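Local coordinates for sugar phosphate isomerase/epimerase (PDB 3OBE), which probably acts as an isomerase or epimerase on sugar phosphates and has a xylose isomerase-like TIM-barrel fold, at residues I200-L203 and F204-T208. Residues are numbered along the deposited sequence; the frame is centred on the assembly and turned at random.
Sequences IEEL and FLKNT
Ile-200 and Phe-204, one helical turn apart, run alongside each other, the methyl CG2 of Ile-200 resting on a face of the phenyl ring. CG2 stands 4.0 Å from the ring centroid, 22° off the normal, a CH-pi contact shifted toward the rim; its nearest ring atom is CZ, at 3.7 Å. With chi1 of -67°, CG1 of Ile-200 takes the place beside the backbone N, and CG2, anti to that N, is the branch turned to the ring. Two residues further along, and again i to i+4, the extended side chain of Glu-202 lies beside Lys-206. Its OE2 touches the lysine CE methylene, whereas NZ stays 4.0 Å from OE2, too far for a salt bridge, so any electrostatic attraction is probably modest. Helix 200-207 is a short helix in the TIM barrel, followed, after a short connecting segment, by strand 213-218 of the parallel sheet, and its backbone bonds link Ile-200 to Phe-204, Glu-201 to Leu-205 and Glu-202 to Lys-206. Toward its C-terminal end one carbonyl takes two donors: Leu-203 O accepts from Asn-207 N (3.0 Å) and from Asn-207 ND2 (2.9 Å), which arrive from opposite faces of the carbonyl plane. OG1 of Thr-208 donates a hydrogen bond to Phe-204 O at 2.7 Å, and the Arg-239 guanidinium hydrogen-bonds through NH2 to that hydroxyl and through NH1 to Leu-205 O. Farther out, Phe-152 and Tyr-168 meet the Phe-204 ring in edge-to-face stacks, while Leu-203 packs on Ala-145 of helix 142-160 and Leu-205 on Phe-215.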
loop_
_atom_site.group_PDB
_atom_site.type_symbol
_atom_site.label_atom_id
_atom_site.label_comp_id
_atom_site.label_asym_id
_atom_site.label_seq_id
_atom_site.Cartn_x
_atom_site.Cartn_y
_atom_site.Cartn_z
ATOM N N ILE A 200 0.452 -10.989 14.976
ATOM C CA ILE A 200 -0.439 -11.222 13.845
ATOM C C ILE A 200 0.300 -11.161 12.497
ATOM O O ILE A 200 0.118 -12.016 11.615
ATOM C CB ILE A 200 -1.671 -10.301 13.894
ATOM C CG1 ILE A 200 -2.557 -10.668 15.111
ATOM C CG2 ILE A 200 -2.500 -10.448 12.585
ATOM C CD1 ILE A 200 -3.635 -9.590 15.426
ATOM N N GLU A 201 1.109 -10.130 12.300
ATOM C CA GLU A 201 1.863 -9.983 11.065
ATOM C C GLU A 201 2.699 -11.243 10.789
ATOM O O GLU A 201 2.770 -11.718 9.652
ATOM C CB GLU A 201 2.763 -8.734 11.122
ATOM C CG GLU A 201 3.428 -8.353 9.814
ATOM C CD GLU A 201 2.575 -7.676 8.764
ATOM O OE1 GLU A 201 1.349 -7.499 8.969
ATOM O OE2 GLU A 201 3.164 -7.315 7.687
ATOM N N GLU A 202 3.368 -11.755 11.831
ATOM C CA GLU A 202 4.163 -12.963 11.716
ATOM C C GLU A 202 3.348 -14.158 11.278
ATOM O O GLU A 202 3.775 -14.959 10.447
ATOM C CB GLU A 202 4.942 -13.239 13.032
ATOM C CG GLU A 202 5.693 -14.526 13.054
ATOM C CD GLU A 202 6.571 -14.692 14.276
ATOM O OE1 GLU A 202 6.792 -13.721 14.982
ATOM O OE2 GLU A 202 7.014 -15.807 14.527
ATOM N N LEU A 203 2.158 -14.324 11.855
ATOM C CA LEU A 203 1.287 -15.379 11.465
ATOM C C LEU A 203 0.877 -15.270 9.981
ATOM O O LEU A 203 0.824 -16.287 9.285
ATOM C CB LEU A 203 0.054 -15.434 12.367
ATOM C CG LEU A 203 0.345 -15.858 13.793
ATOM C CD1 LEU A 203 -0.907 -15.484 14.658
ATOM C CD2 LEU A 203 0.721 -17.364 13.841
ATOM N N PHE A 204 0.583 -14.066 9.515
ATOM C CA PHE A 204 0.231 -13.876 8.115
ATOM C C PHE A 204 1.416 -14.218 7.216
ATOM O O PHE A 204 1.260 -14.929 6.215
ATOM C CB PHE A 204 -0.204 -12.445 7.792
ATOM C CG PHE A 204 -1.527 -12.020 8.327
ATOM C CD1 PHE A 204 -2.479 -12.892 8.824
ATOM C CD2 PHE A 204 -1.819 -10.686 8.341
ATOM C CE1 PHE A 204 -3.712 -12.417 9.284
ATOM C CE2 PHE A 204 -3.016 -10.222 8.778
ATOM C CZ PHE A 204 -3.971 -11.069 9.273
ATOM N N LEU A 205 2.598 -13.769 7.577
ATOM C CA LEU A 205 3.801 -14.154 6.830
ATOM C C LEU A 205 4.013 -15.650 6.740
ATOM O O LEU A 205 4.277 -16.207 5.651
ATOM C CB LEU A 205 5.024 -13.458 7.442
ATOM C CG LEU A 205 5.064 -11.943 7.184
ATOM C CD1 LEU A 205 5.833 -11.199 8.291
ATOM C CD2 LEU A 205 5.715 -11.600 5.831
ATOM N N LYS A 206 3.955 -16.292 7.888
ATOM C CA LYS A 206 4.262 -17.726 7.960
ATOM C C LYS A 206 3.213 -18.604 7.344
ATOM O O LYS A 206 3.515 -19.742 6.926
ATOM C CB LYS A 206 4.545 -18.163 9.378
ATOM C CG LYS A 206 5.667 -17.324 9.980
ATOM C CD LYS A 206 6.907 -18.013 10.289
ATOM C CE LYS A 206 7.635 -17.279 11.400
ATOM N NZ LYS A 206 8.936 -17.892 11.697
ATOM N N ASN A 207 1.986 -18.101 7.225
ATOM C CA ASN A 207 0.892 -18.904 6.693
ATOM C C ASN A 207 0.446 -18.519 5.277
ATOM O O ASN A 207 -0.538 -19.049 4.786
ATOM C CB ASN A 207 -0.296 -18.876 7.669
ATOM C CG ASN A 207 0.007 -19.686 8.914
ATOM O OD1 ASN A 207 0.051 -20.908 8.854
ATOM N ND2 ASN A 207 0.288 -19.010 10.024
ATOM N N THR A 208 1.205 -17.637 4.625
ATOM C CA THR A 208 0.960 -17.288 3.212
ATOM C C THR A 208 2.150 -17.699 2.356
ATOM O O THR A 208 3.271 -17.780 2.826
ATOM C CB THR A 208 0.659 -15.794 2.987
ATOM O OG1 THR A 208 1.687 -14.971 3.534
ATOM C CG2 THR A 208 -0.656 -15.415 3.664
#